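Local atomic coordinates of putative platelet activating factor (Streptococcus pneumoniae, PDB entry 2HSJ), a protein that is of unknown function but, as a member of the GDSL-like lipase/acylhydrolase family, probably hydrolyses ester bonds. Residues Ile127-Leu133 with Val170-Phe176; Asp87-Leu91 with Leu209-Tyr214; Ile132-Glu137 with Arg148-Ile153. One frame throughout, in Å; residues are numbered along the deposited sequence.

Contact 1. Residues Ile127-Leu133 with Val170-Phe176; sequences IKLLSIL and VEFVPVF. With MG (magnesium ion), chain P.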
loop_
_atom_site.group_PDB
_atom_site.type_symbol
_atom_site.label_atom_id
_atom_site.label_comp_id
_atom_site.label_asym_id
_atom_site.label_seq_id
_atom_site.Cartn_x
_atom_site.Cartn_y
_atom_site.Cartn_z
ATOM N N ILE D 127 -0.579 -5.852 -21.256
ATOM C CA ILE D 127 -0.828 -7.271 -21.057
ATOM C C ILE D 127 0.450 -8.003 -21.372
ATOM O O ILE D 127 1.052 -7.782 -22.428
ATOM C CB ILE D 127 -2.001 -7.790 -21.943
ATOM C CG1 ILE D 127 -3.327 -7.197 -21.446
ATOM C CG2 ILE D 127 -2.073 -9.326 -21.956
ATOM C CD1 ILE D 127 -4.512 -7.431 -22.423
ATOM N N LYS D 128 0.895 -8.840 -20.447
ATOM C CA LYS D 128 2.037 -9.723 -20.693
ATOM C C LYS D 128 1.458 -11.106 -20.932
ATOM O O LYS D 128 0.925 -11.738 -20.011
ATOM C CB LYS D 128 2.984 -9.691 -19.486
ATOM C CG LYS D 128 3.413 -8.276 -19.087
ATOM C CD LYS D 128 4.183 -7.618 -20.251
ATOM C CE LYS D 128 4.592 -6.188 -19.943
ATOM N NZ LYS D 128 5.246 -5.535 -21.140
ATOM N N LEU D 129 1.522 -11.551 -22.185
ATOM C CA LEU D 129 0.913 -12.832 -22.555
ATOM C C LEU D 129 2.006 -13.906 -22.507
ATOM O O LEU D 129 2.912 -13.944 -23.363
ATOM C CB LEU D 129 0.304 -12.743 -23.963
ATOM C CG LEU D 129 -0.327 -14.002 -24.580
ATOM C CD1 LEU D 129 -1.519 -14.528 -23.722
ATOM C CD2 LEU D 129 -0.757 -13.691 -26.027
ATOM N N LEU D 130 1.920 -14.761 -21.492
ATOM C CA LEU D 130 2.981 -15.729 -21.282
ATOM C C LEU D 130 2.876 -16.857 -22.285
ATOM O O LEU D 130 1.782 -17.312 -22.623
ATOM C CB LEU D 130 2.926 -16.310 -19.856
ATOM C CG LEU D 130 3.700 -15.484 -18.828
ATOM C CD1 LEU D 130 3.195 -14.033 -18.671
ATOM C CD2 LEU D 130 3.629 -16.257 -17.507
ATOM N N SER D 131 4.025 -17.375 -22.699
ATOM C CA SER D 131 4.021 -18.652 -23.389
ATOM C C SER D 131 3.365 -19.709 -22.495
ATOM O O SER D 131 3.637 -19.758 -21.294
ATOM C CB SER D 131 5.468 -19.050 -23.676
ATOM O OG SER D 131 6.179 -19.178 -22.467
ATOM N N ILE D 132 2.545 -20.583 -23.077
ATOM C CA ILE D 132 2.125 -21.795 -22.375
ATOM C C ILE D 132 3.373 -22.588 -21.971
ATOM O O ILE D 132 4.319 -22.739 -22.741
ATOM C CB ILE D 132 1.206 -22.641 -23.282
ATOM C CG1 ILE D 132 -0.036 -21.829 -23.682
ATOM C CG2 ILE D 132 0.877 -23.991 -22.635
ATOM C CD1 ILE D 132 -0.864 -22.453 -24.822
ATOM N N LEU D 133 3.374 -23.108 -20.743
ATOM C CA LEU D 133 4.573 -23.758 -20.233
ATOM C C LEU D 133 4.737 -25.171 -20.805
ATOM O O LEU D 133 3.752 -25.791 -21.215
ATOM C CB LEU D 133 4.538 -23.815 -18.705
ATOM C CG LEU D 133 4.179 -22.526 -17.969
ATOM C CD1 LEU D 133 4.355 -22.719 -16.462
ATOM C CD2 LEU D 133 5.044 -21.410 -18.448
ATOM N N VAL D 170 0.342 -5.371 -25.856
ATOM C CA VAL D 170 0.569 -6.786 -25.540
ATOM C C VAL D 170 2.005 -7.176 -25.857
ATOM O O VAL D 170 2.491 -6.943 -26.978
ATOM C CB VAL D 170 -0.405 -7.698 -26.308
ATOM C CG1 VAL D 170 -0.239 -9.151 -25.846
ATOM C CG2 VAL D 170 -1.833 -7.245 -26.070
ATOM N N GLU D 171 2.670 -7.794 -24.869
ATOM C CA GLU D 171 4.016 -8.331 -25.077
ATOM C C GLU D 171 3.949 -9.816 -24.813
ATOM O O GLU D 171 3.477 -10.238 -23.760
ATOM C CB GLU D 171 5.047 -7.675 -24.142
ATOM C CG GLU D 171 6.461 -8.156 -24.453
ATOM C CD GLU D 171 7.503 -7.530 -23.557
ATOM O OE1 GLU D 171 7.146 -7.024 -22.474
ATOM O OE2 GLU D 171 8.678 -7.541 -23.944
ATOM N N PHE D 172 4.412 -10.611 -25.769
ATOM C CA PHE D 172 4.597 -12.035 -25.542
ATOM C C PHE D 172 5.807 -12.255 -24.639
ATOM O O PHE D 172 6.869 -11.649 -24.834
ATOM C CB PHE D 172 4.824 -12.726 -26.877
ATOM C CG PHE D 172 5.001 -14.204 -26.760
ATOM C CD1 PHE D 172 3.950 -15.034 -26.389
ATOM C CD2 PHE D 172 6.242 -14.755 -27.064
ATOM C CE1 PHE D 172 4.163 -16.424 -26.302
ATOM C CE2 PHE D 172 6.459 -16.113 -26.969
ATOM C CZ PHE D 172 5.417 -16.947 -26.613
ATOM N N VAL D 173 5.635 -13.135 -23.652
ATOM C CA VAL D 173 6.674 -13.385 -22.659
ATOM C C VAL D 173 7.151 -14.830 -22.820
ATOM O O VAL D 173 6.484 -15.752 -22.395
ATOM C CB VAL D 173 6.190 -13.101 -21.193
ATOM C CG1 VAL D 173 7.340 -13.319 -20.204
ATOM C CG2 VAL D 173 5.613 -11.675 -21.054
ATOM N N PRO D 174 8.322 -15.029 -23.459
ATOM C CA PRO D 174 8.806 -16.383 -23.741
ATOM C C PRO D 174 9.444 -16.983 -22.503
ATOM O O PRO D 174 10.593 -16.675 -22.171
ATOM C CB PRO D 174 9.826 -16.152 -24.871
ATOM C CG PRO D 174 10.333 -14.756 -24.637
ATOM C CD PRO D 174 9.249 -13.985 -23.953
ATOM N N VAL D 175 8.664 -17.759 -21.757
ATOM C CA VAL D 175 9.186 -18.425 -20.555
ATOM C C VAL D 175 9.322 -19.942 -20.750
ATOM O O VAL D 175 9.938 -20.615 -19.930
ATOM C CB VAL D 175 8.352 -18.130 -19.278
ATOM C CG1 VAL D 175 8.467 -16.676 -18.876
ATOM C CG2 VAL D 175 6.900 -18.493 -19.443
ATOM N N PHE D 176 8.725 -20.474 -21.828
ATOM C CA PHE D 176 8.789 -21.900 -22.137
ATOM C C PHE D 176 10.219 -22.432 -22.032
ATOM O O PHE D 176 10.484 -23.385 -21.288
ATOM C CB PHE D 176 8.206 -22.136 -23.538
ATOM C CG PHE D 176 8.251 -23.562 -24.004
ATOM C CD1 PHE D 176 7.108 -24.352 -23.946
ATOM C CD2 PHE D 176 9.429 -24.111 -24.520
ATOM C CE1 PHE D 176 7.137 -25.672 -24.387
ATOM C CE2 PHE D 176 9.465 -25.438 -24.963
ATOM C CZ PHE D 176 8.320 -26.219 -24.888
HETATM MG MG MG P . 2.663 -6.231 -29.116
HETATM O O HOH W 1 4.073 -4.280 -28.192
#

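Contact 2. Residues Asp87-Leu91 with Leu209-Tyr214; sequences DKIFL and LKDYLY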
loop_
_atom_site.group_PDB
_atom_site.type_symbol
_atom_site.label_atom_id
_atom_site.label_comp_id
_atom_site.label_asym_id
_atom_site.label_seq_id
_atom_site.Cartn_x
_atom_site.Cartn_y
_atom_site.Cartn_z
ATOM N N ASP D 87 -1.053 -1.506 -13.634
ATOM C CA ASP D 87 0.002 -1.304 -14.627
ATOM C C ASP D 87 0.035 -2.435 -15.653
ATOM O O ASP D 87 0.208 -2.187 -16.857
ATOM C CB ASP D 87 1.369 -1.198 -13.924
ATOM C CG ASP D 87 1.650 0.198 -13.395
ATOM O OD1 ASP D 87 0.755 1.092 -13.501
ATOM O OD2 ASP D 87 2.784 0.418 -12.895
ATOM N N LYS D 88 -0.094 -3.677 -15.179
ATOM C CA LYS D 88 0.094 -4.827 -16.038
ATOM C C LYS D 88 -0.821 -5.938 -15.606
ATOM O O LYS D 88 -1.126 -6.103 -14.412
ATOM C CB LYS D 88 1.545 -5.357 -15.967
ATOM C CG LYS D 88 2.602 -4.342 -16.373
ATOM C CD LYS D 88 3.973 -4.945 -16.221
ATOM C CE LYS D 88 5.045 -3.984 -16.684
ATOM N NZ LYS D 88 5.144 -2.843 -15.768
ATOM N N ILE D 89 -1.239 -6.708 -16.599
ATOM C CA ILE D 89 -1.926 -7.980 -16.405
ATOM C C ILE D 89 -1.037 -9.057 -16.984
ATOM O O ILE D 89 -0.637 -8.966 -18.136
ATOM C CB ILE D 89 -3.276 -7.993 -17.160
ATOM C CG1 ILE D 89 -4.252 -7.017 -16.500
ATOM C CG2 ILE D 89 -3.874 -9.419 -17.227
ATOM C CD1 ILE D 89 -5.405 -6.564 -17.440
ATOM N N PHE D 90 -0.695 -10.052 -16.169
ATOM C CA PHE D 90 0.029 -11.232 -16.662
ATOM C C PHE D 90 -1.008 -12.295 -16.919
ATOM O O PHE D 90 -1.816 -12.598 -16.039
ATOM C CB PHE D 90 1.029 -11.730 -15.629
ATOM C CG PHE D 90 2.321 -10.979 -15.631
ATOM C CD1 PHE D 90 2.367 -9.597 -15.514
ATOM C CD2 PHE D 90 3.513 -11.677 -15.794
ATOM C CE1 PHE D 90 3.581 -8.933 -15.527
ATOM C CE2 PHE D 90 4.726 -11.021 -15.818
ATOM C CZ PHE D 90 4.766 -9.646 -15.686
ATOM N N LEU D 91 -0.981 -12.870 -18.115
ATOM C CA LEU D 91 -1.959 -13.851 -18.514
ATOM C C LEU D 91 -1.255 -15.163 -18.883
ATOM O O LEU D 91 -0.447 -15.215 -19.815
ATOM C CB LEU D 91 -2.740 -13.304 -19.705
ATOM C CG LEU D 91 -3.821 -14.204 -20.240
ATOM C CD1 LEU D 91 -4.789 -14.613 -19.138
ATOM C CD2 LEU D 91 -4.530 -13.450 -21.388
ATOM N N LEU D 209 10.415 -14.155 -15.104
ATOM C CA LEU D 209 9.379 -13.097 -15.231
ATOM C C LEU D 209 9.752 -11.754 -14.621
ATOM O O LEU D 209 9.115 -10.747 -14.938
ATOM C CB LEU D 209 8.051 -13.530 -14.580
ATOM C CG LEU D 209 7.315 -14.673 -15.265
ATOM C CD1 LEU D 209 6.098 -15.075 -14.423
ATOM C CD2 LEU D 209 6.891 -14.276 -16.687
ATOM N N LYS D 210 10.738 -11.729 -13.731
ATOM C CA LYS D 210 10.956 -10.543 -12.907
ATOM C C LYS D 210 11.079 -9.229 -13.687
ATOM O O LYS D 210 10.440 -8.234 -13.345
ATOM C CB LYS D 210 12.178 -10.744 -12.003
ATOM C CG LYS D 210 12.482 -9.501 -11.161
ATOM C CD LYS D 210 13.696 -9.697 -10.284
ATOM C CE LYS D 210 13.669 -8.759 -9.063
ATOM N NZ LYS D 210 13.006 -7.467 -9.368
ATOM N N ASP D 211 11.888 -9.226 -14.743
ATOM C CA ASP D 211 12.111 -8.007 -15.514
ATOM C C ASP D 211 10.846 -7.501 -16.160
ATOM O O ASP D 211 10.704 -6.287 -16.402
ATOM C CB ASP D 211 13.169 -8.212 -16.594
ATOM C CG ASP D 211 14.592 -8.184 -16.043
ATOM O OD1 ASP D 211 14.802 -8.193 -14.804
ATOM O OD2 ASP D 211 15.526 -8.169 -16.871
ATOM N N TYR D 212 9.929 -8.423 -16.463
ATOM C CA TYR D 212 8.674 -8.077 -17.130
ATOM C C TYR D 212 7.684 -7.423 -16.186
ATOM O O TYR D 212 6.667 -6.882 -16.636
ATOM C CB TYR D 212 8.015 -9.312 -17.787
ATOM C CG TYR D 212 8.817 -9.911 -18.898
ATOM C CD1 TYR D 212 8.629 -9.475 -20.215
ATOM C CD2 TYR D 212 9.765 -10.903 -18.647
ATOM C CE1 TYR D 212 9.364 -10.027 -21.261
ATOM C CE2 TYR D 212 10.511 -11.457 -19.696
ATOM C CZ TYR D 212 10.298 -11.005 -20.997
ATOM O OH TYR D 212 11.033 -11.552 -22.051
ATOM N N LEU D 213 7.970 -7.470 -14.881
ATOM C CA LEU D 213 7.131 -6.782 -13.895
ATOM C C LEU D 213 7.262 -5.251 -13.951
ATOM O O LEU D 213 6.410 -4.536 -13.381
ATOM C CB LEU D 213 7.494 -7.233 -12.482
ATOM C CG LEU D 213 7.153 -8.680 -12.145
ATOM C CD1 LEU D 213 7.788 -8.980 -10.804
ATOM C CD2 LEU D 213 5.668 -8.912 -12.097
ATOM N N TYR D 214 8.312 -4.756 -14.618
ATOM C CA TYR D 214 8.606 -3.334 -14.671
ATOM C C TYR D 214 8.416 -2.770 -16.079
ATOM O O TYR D 214 8.944 -3.299 -17.031
ATOM C CB TYR D 214 10.027 -3.068 -14.137
ATOM C CG TYR D 214 10.089 -3.259 -12.644
ATOM C CD1 TYR D 214 9.905 -2.176 -11.781
ATOM C CD2 TYR D 214 10.322 -4.517 -12.090
ATOM C CE1 TYR D 214 9.938 -2.340 -10.427
ATOM C CE2 TYR D 214 10.345 -4.691 -10.715
ATOM C CZ TYR D 214 10.144 -3.602 -9.901
ATOM O OH TYR D 214 10.192 -3.734 -8.536
ATOM O OXT TYR D 214 7.731 -1.758 -16.287
#

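Contact 3. Residues Ile132-Glu137 with Arg148-Ile153; sequences ILPVNE and RSNEKI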
loop_
_atom_site.group_PDB
_atom_site.type_symbol
_atom_site.label_atom_id
_atom_site.label_comp_id
_atom_site.label_asym_id
_atom_site.label_seq_id
_atom_site.Cartn_x
_atom_site.Cartn_y
_atom_site.Cartn_z
ATOM N N ILE D 132 2.545 -20.583 -23.077
ATOM C CA ILE D 132 2.125 -21.795 -22.375
ATOM C C ILE D 132 3.373 -22.588 -21.971
ATOM O O ILE D 132 4.319 -22.739 -22.741
ATOM C CB ILE D 132 1.206 -22.641 -23.282
ATOM C CG1 ILE D 132 -0.036 -21.829 -23.682
ATOM C CG2 ILE D 132 0.877 -23.991 -22.635
ATOM C CD1 ILE D 132 -0.864 -22.453 -24.822
ATOM N N LEU D 133 3.374 -23.108 -20.743
ATOM C CA LEU D 133 4.573 -23.758 -20.233
ATOM C C LEU D 133 4.737 -25.171 -20.805
ATOM O O LEU D 133 3.752 -25.791 -21.215
ATOM C CB LEU D 133 4.538 -23.815 -18.705
ATOM C CG LEU D 133 4.179 -22.526 -17.969
ATOM C CD1 LEU D 133 4.355 -22.719 -16.462
ATOM C CD2 LEU D 133 5.044 -21.410 -18.448
ATOM N N PRO D 134 5.975 -25.710 -20.807
ATOM C CA PRO D 134 6.198 -27.097 -21.268
ATOM C C PRO D 134 5.626 -28.107 -20.271
ATOM O O PRO D 134 5.375 -27.774 -19.097
ATOM C CB PRO D 134 7.726 -27.235 -21.319
ATOM C CG PRO D 134 8.213 -26.187 -20.323
ATOM C CD PRO D 134 7.210 -25.064 -20.317
ATOM N N VAL D 135 5.430 -29.323 -20.759
ATOM C CA VAL D 135 5.090 -30.458 -19.938
ATOM C C VAL D 135 6.258 -31.432 -19.944
ATOM O O VAL D 135 7.177 -31.331 -20.771
ATOM C CB VAL D 135 3.809 -31.150 -20.447
ATOM C CG1 VAL D 135 2.636 -30.211 -20.285
ATOM C CG2 VAL D 135 3.966 -31.629 -21.911
ATOM N N ASN D 136 6.209 -32.392 -19.026
ATOM C CA ASN D 136 7.183 -33.473 -19.011
ATOM C C ASN D 136 6.515 -34.701 -19.586
ATOM O O ASN D 136 5.465 -35.132 -19.104
ATOM C CB ASN D 136 7.737 -33.698 -17.604
ATOM C CG ASN D 136 8.918 -34.660 -17.599
ATOM O OD1 ASN D 136 8.764 -35.825 -17.923
ATOM N ND2 ASN D 136 10.111 -34.161 -17.255
ATOM N N GLU D 137 7.139 -35.252 -20.633
ATOM C CA GLU D 137 6.527 -36.326 -21.412
ATOM C C GLU D 137 6.912 -37.731 -20.914
ATOM O O GLU D 137 6.551 -38.727 -21.544
ATOM C CB GLU D 137 6.819 -36.138 -22.920
ATOM C CG GLU D 137 6.066 -34.941 -23.542
ATOM C CD GLU D 137 6.409 -34.690 -25.018
ATOM O OE1 GLU D 137 7.248 -35.434 -25.569
ATOM O OE2 GLU D 137 5.822 -33.765 -25.636
ATOM N N ARG D 148 -1.586 -33.381 -23.943
ATOM C CA ARG D 148 -0.664 -32.277 -24.200
ATOM C C ARG D 148 0.666 -32.832 -24.696
ATOM O O ARG D 148 1.091 -33.931 -24.294
ATOM C CB ARG D 148 -0.428 -31.492 -22.918
ATOM C CG ARG D 148 -1.666 -30.889 -22.306
ATOM C CD ARG D 148 -1.339 -30.328 -20.913
ATOM N NE ARG D 148 -2.539 -29.813 -20.256
ATOM C CZ ARG D 148 -3.483 -30.578 -19.723
ATOM N NH1 ARG D 148 -3.402 -31.914 -19.772
ATOM N NH2 ARG D 148 -4.532 -30.021 -19.147
ATOM N N SER D 149 1.324 -32.071 -25.571
ATOM C CA SER D 149 2.684 -32.401 -26.021
ATOM C C SER D 149 3.410 -31.098 -26.201
ATOM O O SER D 149 2.777 -30.059 -26.402
ATOM C CB SER D 149 2.677 -33.163 -27.343
ATOM O OG SER D 149 2.360 -32.313 -28.432
ATOM N N ASN D 150 4.738 -31.144 -26.110
ATOM C CA ASN D 150 5.522 -29.935 -26.269
ATOM C C ASN D 150 5.523 -29.410 -27.701
ATOM O O ASN D 150 5.701 -28.208 -27.910
ATOM C CB ASN D 150 6.933 -30.122 -25.693
ATOM C CG ASN D 150 6.923 -30.238 -24.173
ATOM O OD1 ASN D 150 6.373 -29.366 -23.492
ATOM N ND2 ASN D 150 7.497 -31.329 -23.637
ATOM N N GLU D 151 5.287 -30.288 -28.679
ATOM C CA GLU D 151 5.138 -29.819 -30.072
ATOM C C GLU D 151 3.859 -28.988 -30.238
ATOM O O GLU D 151 3.893 -27.929 -30.872
ATOM C CB GLU D 151 5.190 -30.970 -31.079
ATOM C CG GLU D 151 6.390 -31.910 -30.892
ATOM C CD GLU D 151 6.055 -33.115 -30.006
ATOM O OE1 GLU D 151 5.792 -34.180 -30.602
ATOM O OE2 GLU D 151 6.024 -33.015 -28.739
ATOM N N LYS D 152 2.748 -29.441 -29.650
ATOM C CA LYS D 152 1.489 -28.680 -29.677
ATOM C C LYS D 152 1.675 -27.357 -28.945
ATOM O O LYS D 152 1.295 -26.291 -29.450
ATOM C CB LYS D 152 0.340 -29.423 -28.983
ATOM C CG LYS D 152 -0.152 -30.694 -29.651
ATOM C CD LYS D 152 -1.041 -31.481 -28.677
ATOM C CE LYS D 152 -1.701 -32.701 -29.355
ATOM N NZ LYS D 152 -2.773 -33.319 -28.488
ATOM N N ILE D 153 2.256 -27.433 -27.749
ATOM C CA ILE D 153 2.465 -26.224 -26.929
ATOM C C ILE D 153 3.316 -25.196 -27.693
ATOM O O ILE D 153 2.961 -24.021 -27.732
ATOM C CB ILE D 153 3.067 -26.561 -25.552
ATOM C CG1 ILE D 153 1.992 -27.259 -24.698
ATOM C CG2 ILE D 153 3.552 -25.315 -24.849
ATOM C CD1 ILE D 153 2.540 -28.073 -23.561
#

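Contact 1. Residues Ile127-Leu133 with Val170-Phe176
Phe-172 sets its ring obliquely against the end of the neighbouring strand, CZ 3.6 Å from CB of Ser-131 and CD1 near the carbonyl oxygen of Leu-129. With CG opposite the backbone N (chi1 -179°), the ring leans forward along the strand, past its paired residue Leu-129 to Ser-131. Leu-129 uses its backbone twice: its N donates to Glu-171 O, and its O takes Val-173 N at 2.9 Å. Glu-171 N to Ile-127 O and Ser-131 N to Val-173 O complete the parallel pairing of 127-130 with 170-173. Beyond the strands, Ser-131 takes over with its side chain. Its OG, turned between its own backbone N and carbonyl carbon (chi1 61°), accepts from Val-175 N and Phe-176 N, both at 2.9 Å, and so ties down the turn that leads into helix 176-179. Val-175 CG2 also touches CD2 of Leu-133 at 3.6 Å. At the other end Lys-128 crosses to Glu-171 and brings NZ to 2.8 Å from OE1 in a salt bridge on the anti side of the carboxylate. The Val-170 carbonyl oxygen binds magnesium, a site shared with the carbonyl oxygens of Ala-164 and Tyr-167. The pairing joins the last two strands of the five-stranded parallel sheet, linked by helix 150-164 in the beta-alpha-beta manner of the SGNH hydrolase fold.

Contact 2. Residues Asp87-Leu91 with Leu209-Tyr214
Lys-88 NZ meets the C-terminal carboxylate of Tyr-214 in a salt bridge, 2.9 Å from OXT, although as a hydrogen bond this pair is weak. The same nitrogen donates to Leu-213 O at 3.2 Å, from well above the carbonyl plane. Strand 88-92, in the middle of the parallel sheet of this SGNH-type alpha/beta fold, is thereby fastened to the chain end, where a 3-10 turn follows helix 199-209. Extended as far as CE, the lysine carries CD and CE past Tyr-212 O; the bend at the last torsion (chi4 69°) then turns NZ to its two acceptors. Lys-58 is a second donor to Leu-213 O and makes a cation-pi contact with the Tyr-214 ring. Two residues on, Phe-90 enters the turn with its far edge. CE2 lies 4.0 Å from Leu-209 CD2, CZ lies 3.9 Å from Tyr-212 CB, and Leu-213 CD2 approaches the ring obliquely; the tyrosine and Leu-213 side chains cross it at about a right angle. Phe-39 of strand 37-41 stacks with the same ring. The Tyr-212 carbonyl meets it at its rim, with the oxygen near the ring plane and 3.5 Å from Phe-90 CZ.

Contact 3. Residues Ile132-Glu137 with Arg148-Ile153
Asn-150 binds the loop with both ends of its amide: OD1 accepts from Val-135 N and ND2 donates to Val-135 O, each bond 2.9 Å long. The N-H of Val-135 meets OD1 in the carbonyl plane, on a lone pair, while Val-135 O lies in the amide plane beyond ND2; the pair of bonds fixes the rotation of the amide. Here the first turn of helix 150-164 is fastened to the loop that follows strand 126-130 in this SGNH-hydrolase alpha/beta fold. Ser-149 is the N-cap, its OG accepting from Lys-152 N at 3.1 Å. Glu-137 adds a carboxylate at the same helix end: extended beyond CG, it places OE2 2.9 Å from Asn-150 N in a nearly straight bond (172°). A negative group there should be favoured by the helix dipole, although Glu-151 OE2 also comes close, which might raise the proton affinity of one of the two acids. Arg-148 lies with CD against Val-135 CG1, and its guanidinium continues to Val-145 O and Asn-96 OD1. One turn along the helix, Ile-153 packs against the loop. Its CG2 meets CG2 of Ile-132 at 3.7 Å, and its CD1 reaches past the Leu-133 carbonyl to pack 3.9 Å from Val-135 CG1.

Contacts 1 and 2 meet in the parallel sheet, their centres about 10 Å apart, because strands 88-92 and 126-130 are neighbours in it. Strand 170-173 closes this side of the sheet within the chain. Contact 3 continues from contact 1 through the shared Ile-132 and Leu-133, with centres about 15 Å apart, and Phe-176 of contact 1 packs on Pro-134 and Ile-153. Contacts 2 and 3 do not touch; about 7 Å separates their nearest atoms. Along the chain the three are nested, contact 3 inside contact 1 and contact 1 inside contact 2, so the C-terminal end returns to a central strand laid down much earlier.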